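Local atomic coordinates of isoprenyl transferase (Campylobacter jejuni, PDB entry 3UGS), a protein that probably condenses isopentenyl diphosphate with an allylic diphosphate to build the long polyprenyl chain of undecaprenyl diphosphate, working as a magnesium-dependent homodimer. Residues I51-L56 with L163-D168; F59-W64 with L181-L186; R80-A85 with T114-K119. One frame throughout, in Å; residues are numbered along the deposited sequence.

Contact 1. Residues I51-L56 with L163-D168; sequences ISNLSL and LDLPLD
The amide of N53 presents one flat face to L167, whose CD2 methyl rests over it, 3.7 Å from N53 CG and 3.6 Å from N53 ND2; L165 CD1 stands on the same side, displaced beyond OD1. At the amide's edge, N53 ND2 donates within its own plane to S52 OG (3.1 Å, 158°), while OD1 accepts from N129. With both ends of the amide bonded, its rotation is fixed and its face turned to the leucine. N53 is the first residue of strand 53-60 in the parallel sheet of the cis-prenyltransferase fold. N53 and S55 direct their side chains at the loop 163-168, whereas I51, L54 and L56 pack on helix 34-48. The loop runs antiparallel to the strand, setting L167 by N53 and L165 by S55, with backbones too far apart to pair: N53 CA and L167 CA are 8.7 Å apart. Both leucines hold CG anti to the backbone N (chi1 -167° in L167, -174° in L165), extending their methyls to the strand. The polar head of S55 is buried and bonded to H9 and N129 on the flanking strands; the ring of H9 also makes weak bonds to the L167 and D168 carbonyls. D168 pairs with R137 of the second subunit. Against the bonded hydroxyl lies the L165 CD2 methyl, 3.5 Å from S55 OG.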
# COMPACT_ATOMS: atom_id res chain seq x y z
N ILE A 51 -14.05 -0.89 17.47
CA ILE A 51 -13.22 -1.37 16.34
C ILE A 51 -13.40 -2.90 16.26
O ILE A 51 -12.91 -3.62 17.08
CB ILE A 51 -11.74 -1.01 16.52
CG1 ILE A 51 -11.58 0.51 16.46
CG2 ILE A 51 -10.87 -1.72 15.49
CD1 ILE A 51 -10.15 1.00 16.67
N SER A 52 -14.11 -3.37 15.25
CA SER A 52 -14.52 -4.81 15.16
C SER A 52 -13.33 -5.73 14.78
O SER A 52 -13.27 -6.89 15.16
CB SER A 52 -15.65 -5.03 14.18
OG SER A 52 -15.25 -4.66 12.87
N ASN A 53 -12.39 -5.18 14.05
CA ASN A 53 -11.29 -5.97 13.50
C ASN A 53 -9.95 -5.36 13.80
O ASN A 53 -9.74 -4.17 13.57
CB ASN A 53 -11.38 -6.13 11.99
CG ASN A 53 -12.29 -7.25 11.58
OD1 ASN A 53 -11.80 -8.34 11.22
ND2 ASN A 53 -13.60 -7.01 11.65
N LEU A 54 -9.08 -6.23 14.30
CA LEU A 54 -7.71 -5.88 14.63
C LEU A 54 -6.77 -6.84 13.94
O LEU A 54 -6.80 -8.05 14.17
CB LEU A 54 -7.47 -5.88 16.13
CG LEU A 54 -6.03 -5.69 16.57
CD1 LEU A 54 -5.54 -4.26 16.35
CD2 LEU A 54 -5.90 -6.12 18.05
N SER A 55 -5.93 -6.26 13.10
CA SER A 55 -5.06 -7.03 12.23
C SER A 55 -3.63 -6.83 12.62
O SER A 55 -3.15 -5.71 12.73
CB SER A 55 -5.29 -6.71 10.77
OG SER A 55 -6.53 -7.27 10.31
N LEU A 56 -2.97 -7.97 12.83
CA LEU A 56 -1.57 -7.99 13.33
C LEU A 56 -0.68 -8.77 12.40
O LEU A 56 -1.10 -9.75 11.87
CB LEU A 56 -1.45 -8.57 14.75
CG LEU A 56 -2.46 -7.98 15.76
CD1 LEU A 56 -2.39 -8.81 17.05
CD2 LEU A 56 -2.25 -6.46 16.01
N LEU A 163 -10.38 -12.40 -1.07
CA LEU A 163 -9.18 -12.21 -0.25
C LEU A 163 -9.32 -13.03 1.02
O LEU A 163 -10.40 -13.38 1.43
CB LEU A 163 -8.90 -10.75 0.07
CG LEU A 163 -8.43 -9.84 -1.07
CD1 LEU A 163 -8.66 -8.40 -0.67
CD2 LEU A 163 -6.98 -10.11 -1.42
N ASP A 164 -8.18 -13.39 1.62
CA ASP A 164 -8.18 -14.04 2.96
C ASP A 164 -8.94 -13.14 3.93
O ASP A 164 -9.58 -13.60 4.86
CB ASP A 164 -6.77 -14.21 3.51
CG ASP A 164 -6.04 -15.39 2.93
OD1 ASP A 164 -6.63 -16.18 2.13
OD2 ASP A 164 -4.85 -15.55 3.31
N LEU A 165 -8.81 -11.83 3.71
CA LEU A 165 -9.42 -10.79 4.55
C LEU A 165 -10.02 -9.66 3.72
O LEU A 165 -9.39 -8.65 3.46
CB LEU A 165 -8.42 -10.23 5.56
CG LEU A 165 -8.96 -9.23 6.59
CD1 LEU A 165 -10.05 -9.80 7.47
CD2 LEU A 165 -7.78 -8.76 7.42
N PRO A 166 -11.29 -9.82 3.33
CA PRO A 166 -11.97 -8.88 2.44
C PRO A 166 -12.12 -7.44 2.92
O PRO A 166 -12.31 -6.51 2.10
CB PRO A 166 -13.36 -9.52 2.27
CG PRO A 166 -13.16 -10.97 2.55
CD PRO A 166 -12.17 -10.96 3.67
N LEU A 167 -11.99 -7.26 4.21
CA LEU A 167 -12.30 -5.97 4.87
C LEU A 167 -11.25 -4.88 4.65
O LEU A 167 -10.06 -5.03 4.97
CB LEU A 167 -12.53 -6.15 6.37
CG LEU A 167 -13.16 -4.94 7.08
CD1 LEU A 167 -14.56 -4.60 6.60
CD2 LEU A 167 -13.18 -5.20 8.57
N ASP A 168 -11.70 -3.76 4.12
CA ASP A 168 -10.82 -2.57 3.93
C ASP A 168 -10.27 -2.15 5.30
O ASP A 168 -10.91 -2.24 6.35
CB ASP A 168 -11.51 -1.35 3.30
CG ASP A 168 -11.89 -1.52 1.82
OD1 ASP A 168 -11.29 -2.35 1.10
OD2 ASP A 168 -12.81 -0.79 1.36

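Contact 2. Residues F59-W64 with L181-L186; sequences FSTENW and LSNFLL. With FFT ((2Z,6Z)-3,7,11-trimethyldodeca-2,6,10-trien-1-yl dihydrogen phosphate), chain C.
E62 lies in the turn after strand 53-60, its backbone angles in the helical region, and it meets N183, whose backbone is left-handed (phi 57°), in the loop between strands 171-175 and 193-197. These loops line the active site beyond the C-terminal end of strand 53-60 in the cis-prenyltransferase fold. N183 ND2 carries the contact: it reaches the syn side of E62 OE2 at 3.1 Å, nearly straight and close to its own amide plane, and more weakly meets E62 OE1 at 3.2 Å. The two flat groups are turned 45° against each other. T61 OG1 donates to E62 OE1 from above the carboxylate plane, and a water accepts from N183 ND2 and donates to T61 OG1, closing a small polar ring. Y191 OH of the second subunit also bonds E62 OE2, while N183 OD1 accepts from the backbone N of R137, so both ends of the N183 amide are held. On either side of E62 in sequence, S60 and N63 grip each other: S60 OG accepts from N63 N in an ST motif, and N63 OD1 takes S60 N at 2.8 Å. This positions N63, probably the proton acceptor, with OD1 3.4 Å from C12 of the bound farnesyl monophosphate. Its phosphate is held by G16, R174 and R180, and from the loop 181-186 by S182 OG, which donates to O3 at 2.6 Å.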
# COMPACT_ATOMS: atom_id res chain seq x y z
N PHE A 59 4.41 -12.83 10.78
CA PHE A 59 5.42 -13.41 9.89
C PHE A 59 4.95 -13.35 8.41
O PHE A 59 3.80 -13.70 8.04
CB PHE A 59 5.70 -14.89 10.27
CG PHE A 59 6.96 -15.48 9.63
CD1 PHE A 59 8.18 -15.38 10.26
CD2 PHE A 59 6.90 -16.14 8.42
CE1 PHE A 59 9.34 -15.95 9.69
CE2 PHE A 59 8.03 -16.69 7.83
CZ PHE A 59 9.26 -16.58 8.45
N SER A 60 5.86 -12.93 7.57
CA SER A 60 5.53 -12.75 6.17
C SER A 60 6.17 -13.76 5.26
O SER A 60 7.01 -14.54 5.69
CB SER A 60 5.94 -11.36 5.69
OG SER A 60 7.34 -11.23 5.71
N THR A 61 5.78 -13.73 3.99
CA THR A 61 6.34 -14.66 3.00
C THR A 61 7.85 -14.42 2.79
O THR A 61 8.64 -15.34 2.67
CB THR A 61 5.60 -14.64 1.65
OG1 THR A 61 5.34 -13.27 1.24
CG2 THR A 61 4.28 -15.47 1.77
N GLU A 62 8.24 -13.16 2.79
CA GLU A 62 9.68 -12.75 2.65
C GLU A 62 10.55 -13.10 3.88
O GLU A 62 11.74 -13.38 3.77
CB GLU A 62 9.84 -11.26 2.37
CG GLU A 62 9.34 -10.83 1.01
CD GLU A 62 7.81 -10.83 0.99
OE1 GLU A 62 7.23 -11.56 0.15
OE2 GLU A 62 7.19 -10.12 1.85
N ASN A 63 9.91 -13.09 5.04
CA ASN A 63 10.55 -13.46 6.33
C ASN A 63 11.19 -14.86 6.28
O ASN A 63 12.06 -15.20 7.09
CB ASN A 63 9.58 -13.41 7.51
CG ASN A 63 9.22 -11.97 7.93
OD1 ASN A 63 8.18 -11.74 8.57
ND2 ASN A 63 10.05 -11.03 7.59
N TRP A 64 10.74 -15.66 5.32
CA TRP A 64 11.32 -17.02 5.13
C TRP A 64 12.77 -16.99 4.71
O TRP A 64 13.46 -18.00 4.72
CB TRP A 64 10.53 -17.82 4.13
CG TRP A 64 9.20 -18.27 4.67
CD1 TRP A 64 7.92 -17.87 4.26
CD2 TRP A 64 8.98 -19.21 5.75
NE1 TRP A 64 6.96 -18.49 5.00
CE2 TRP A 64 7.53 -19.33 5.90
CE3 TRP A 64 9.80 -19.96 6.55
CZ2 TRP A 64 6.96 -20.17 6.85
CZ3 TRP A 64 9.23 -20.80 7.48
CH2 TRP A 64 7.83 -20.89 7.65
N LEU A 181 5.08 -0.42 4.26
CA LEU A 181 3.97 -1.39 4.54
C LEU A 181 4.41 -2.82 4.57
O LEU A 181 3.74 -3.69 5.07
CB LEU A 181 2.81 -1.24 3.56
CG LEU A 181 2.08 0.13 3.64
CD1 LEU A 181 0.75 0.03 2.92
CD2 LEU A 181 1.86 0.60 5.07
N SER A 182 5.57 -3.03 3.99
CA SER A 182 6.20 -4.34 3.94
C SER A 182 5.23 -5.47 3.62
O SER A 182 5.02 -6.38 4.41
CB SER A 182 6.92 -4.63 5.23
OG SER A 182 8.03 -3.78 5.32
N ASN A 183 4.63 -5.40 2.45
CA ASN A 183 3.75 -6.48 1.91
C ASN A 183 2.57 -6.83 2.83
O ASN A 183 2.10 -7.97 2.88
CB ASN A 183 4.56 -7.75 1.63
CG ASN A 183 4.01 -8.57 0.46
OD1 ASN A 183 3.11 -8.12 -0.25
ND2 ASN A 183 4.54 -9.77 0.26
N PHE A 184 2.14 -5.81 3.56
CA PHE A 184 1.06 -5.96 4.54
C PHE A 184 -0.25 -5.37 4.04
O PHE A 184 -0.42 -4.15 3.97
CB PHE A 184 1.45 -5.37 5.91
CG PHE A 184 0.52 -5.77 7.04
CD1 PHE A 184 0.06 -7.07 7.18
CD2 PHE A 184 0.12 -4.84 7.98
CE1 PHE A 184 -0.79 -7.42 8.21
CE2 PHE A 184 -0.74 -5.18 9.00
CZ PHE A 184 -1.19 -6.47 9.13
N LEU A 185 -1.17 -6.26 3.69
CA LEU A 185 -2.55 -5.85 3.34
C LEU A 185 -2.64 -4.70 2.30
O LEU A 185 -3.42 -3.74 2.39
CB LEU A 185 -3.27 -5.38 4.58
CG LEU A 185 -3.39 -6.42 5.72
CD1 LEU A 185 -3.99 -5.75 6.95
CD2 LEU A 185 -4.19 -7.64 5.25
N LEU A 186 -1.82 -4.81 1.29
CA LEU A 186 -1.75 -3.74 0.26
C LEU A 186 -3.11 -3.41 -0.39
O LEU A 186 -3.52 -2.26 -0.58
CB LEU A 186 -0.71 -4.08 -0.79
CG LEU A 186 0.73 -4.16 -0.22
CD1 LEU A 186 1.73 -4.73 -1.25
CD2 LEU A 186 1.19 -2.80 0.32
O3 FFT C . 9.03 -3.26 7.67
P FFT C . 9.75 -4.13 8.66
O1 FFT C . 9.63 -3.64 10.07
O2 FFT C . 11.14 -4.47 8.17
O FFT C . 9.00 -5.57 8.72
C14 FFT C . 7.70 -5.70 9.33
C13 FFT C . 7.12 -7.07 9.07
C11 FFT C . 6.74 -7.89 10.05
C12 FFT C . 6.18 -9.22 9.74
C10 FFT C . 6.76 -7.46 11.50
C9 FFT C . 7.55 -8.40 12.36
C8 FFT C . 7.80 -7.76 13.71
C6 FFT C . 7.26 -8.25 14.84
C7 FFT C . 7.54 -7.63 16.19
C5 FFT C . 6.37 -9.46 14.76
C4 FFT C . 6.56 -10.21 16.06
C3 FFT C . 6.01 -11.62 16.00
C1 FFT C . 5.77 -12.28 17.15
C2 FFT C . 6.04 -11.62 18.50
C FFT C . 5.22 -13.69 17.08
O HOH W 1 3.81 -12.23 -0.92

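Contact 3. Residues R80-A85 with T114-K119; sequences RCLDEA and TLVEEK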
# COMPACT_ATOMS: atom_id res chain seq x y z
N ARG A 80 4.07 -19.26 22.08
CA ARG A 80 3.73 -18.70 23.40
C ARG A 80 2.43 -17.91 23.31
O ARG A 80 1.55 -18.03 24.14
CB ARG A 80 4.84 -17.80 23.98
CG ARG A 80 6.16 -18.54 24.18
CD ARG A 80 6.76 -18.34 25.56
NE ARG A 80 7.40 -17.04 25.73
CZ ARG A 80 8.70 -16.78 25.53
NH1 ARG A 80 9.53 -17.74 25.14
NH2 ARG A 80 9.16 -15.54 25.72
N CYS A 81 2.32 -17.12 22.25
CA CYS A 81 1.13 -16.26 22.04
C CYS A 81 -0.11 -17.08 21.71
O CYS A 81 -1.23 -16.73 22.04
CB CYS A 81 1.33 -15.24 20.93
SG CYS A 81 2.64 -14.07 21.31
N LEU A 82 0.12 -18.14 20.97
CA LEU A 82 -1.00 -19.02 20.61
C LEU A 82 -1.60 -19.66 21.87
O LEU A 82 -2.80 -19.80 22.00
CB LEU A 82 -0.56 -20.11 19.63
CG LEU A 82 -0.42 -19.61 18.18
CD1 LEU A 82 0.04 -20.74 17.28
CD2 LEU A 82 -1.71 -18.98 17.69
N ASP A 83 -0.72 -20.02 22.77
CA ASP A 83 -1.10 -20.58 24.09
C ASP A 83 -1.91 -19.60 24.93
O ASP A 83 -2.98 -19.92 25.43
CB ASP A 83 0.13 -21.03 24.88
CG ASP A 83 0.81 -22.27 24.27
OD1 ASP A 83 0.16 -23.08 23.56
OD2 ASP A 83 2.03 -22.43 24.52
N GLU A 84 -1.42 -18.38 25.04
CA GLU A 84 -2.15 -17.27 25.73
C GLU A 84 -3.55 -17.14 25.18
O GLU A 84 -4.53 -17.01 25.90
CB GLU A 84 -1.46 -15.90 25.59
CG GLU A 84 -0.38 -15.63 26.62
CD GLU A 84 -0.91 -15.11 27.95
OE1 GLU A 84 -2.11 -14.76 28.03
OE2 GLU A 84 -0.11 -15.04 28.92
N ALA A 85 -3.62 -17.21 23.87
CA ALA A 85 -4.91 -17.07 23.14
C ALA A 85 -5.81 -18.28 23.37
O ALA A 85 -7.02 -18.17 23.46
CB ALA A 85 -4.68 -16.83 21.64
N THR A 114 -5.43 -23.85 14.17
CA THR A 114 -6.79 -24.35 13.87
C THR A 114 -7.57 -24.52 15.16
O THR A 114 -8.74 -24.23 15.26
CB THR A 114 -6.80 -25.71 13.17
OG1 THR A 114 -5.77 -26.51 13.77
CG2 THR A 114 -6.57 -25.58 11.65
N LEU A 115 -6.86 -24.99 16.15
CA LEU A 115 -7.44 -25.23 17.47
C LEU A 115 -8.03 -23.97 18.07
O LEU A 115 -9.22 -23.91 18.43
CB LEU A 115 -6.38 -25.78 18.43
CG LEU A 115 -6.98 -26.50 19.66
CD1 LEU A 115 -7.75 -27.76 19.25
CD2 LEU A 115 -5.88 -26.81 20.67
N VAL A 116 -7.19 -22.95 18.20
CA VAL A 116 -7.66 -21.70 18.84
C VAL A 116 -8.73 -21.09 17.94
O VAL A 116 -9.72 -20.54 18.39
CB VAL A 116 -6.54 -20.69 19.16
CG1 VAL A 116 -5.83 -20.26 17.90
CG2 VAL A 116 -7.09 -19.45 19.86
N GLU A 117 -8.55 -21.28 16.65
CA GLU A 117 -9.54 -20.79 15.68
C GLU A 117 -10.94 -21.35 15.96
O GLU A 117 -11.92 -20.64 16.06
CB GLU A 117 -9.14 -21.09 14.24
CG GLU A 117 -8.25 -20.03 13.62
CD GLU A 117 -7.88 -20.30 12.15
OE1 GLU A 117 -7.90 -21.49 11.70
OE2 GLU A 117 -7.57 -19.33 11.41
N GLU A 118 -10.98 -22.66 16.06
CA GLU A 118 -12.21 -23.42 16.31
C GLU A 118 -12.80 -23.01 17.66
O GLU A 118 -13.98 -22.75 17.80
CB GLU A 118 -11.96 -24.94 16.28
N LYS A 119 -11.93 -22.93 18.64
CA LYS A 119 -12.37 -22.62 20.01
C LYS A 119 -12.98 -21.20 20.12
O LYS A 119 -13.82 -20.90 20.96
CB LYS A 119 -11.20 -22.74 20.97
CG LYS A 119 -11.58 -22.78 22.43
CD LYS A 119 -10.35 -22.60 23.32
CE LYS A 119 -10.71 -22.67 24.80
NZ LYS A 119 -9.53 -22.66 25.71
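V116 has CG1 between the backbone N and the carbonyl carbon (chi1 60°), an uncommon choice for a helical valine, and this swings CG2 anti to the N and across to A85. L82 is extended along its second torsion (chi2 179°), which sends CD1 on down the chain and lets CD2 branch off to the other methyl of V116. The valine thus meets two partners with two branches. CG2 lies 4.0 Å from A85 CB and also sits over the flat face of the A85 carbonyl, 3.8 Å from A85 O and 3.9 Å from A85 C, making van der Waals contact with main chain as well as with a methyl. V116 CG1 faces L82 CD2 at 4.3 Å, a looser touch. With alanine as the opposing residue, the backbones come close: A85 CA and V116 CA are 6.9 Å apart. The two helices, 68-88 and 107-120, belong to consecutive beta-alpha-beta crossovers, since strand 94-99, an outermost strand of the parallel sheet within the chain, comes between them in sequence and strand 126-134 follows. Helix 68-88 supplies I74 and L78 to the pocket of the bound farnesyl monophosphate one to two turns before this contact, and the side chain of L82 is about 8 Å from that ligand. All three touching side chains are buried. L86, next along helix 68-88, widens the apolar patch by touching both L115 and V116. Polar pairs border it: D83 makes a salt bridge to K112 one turn before V116, and E117 OE2 accepts from the backbone N of A98 on the outermost strand. K119 stretches its fully extended chain toward the first helix, where NZ donates to L86 O.

How the contacts relate
From the N terminus, strand 53-60 opens contact 1 with its first residues and contact 2 with its last residues and the turn beyond. Helix 68-88 follows, and contact 3 closes the shortest loop by joining it to helix 107-120, with strand 94-99 between them in sequence. That loop is nested inside both of the longer ones. Contact 1 closes at the loop before strand 171-175 and contact 2 at the loop before strand 193-197, so these two cross along the chain. They also touch: F184 CZ lies 4.0 Å from L56 C, and L185 packs on S55. Contact 3 stays apart, its centre about 18 Å and 22 Å from those of contacts 1 and 2.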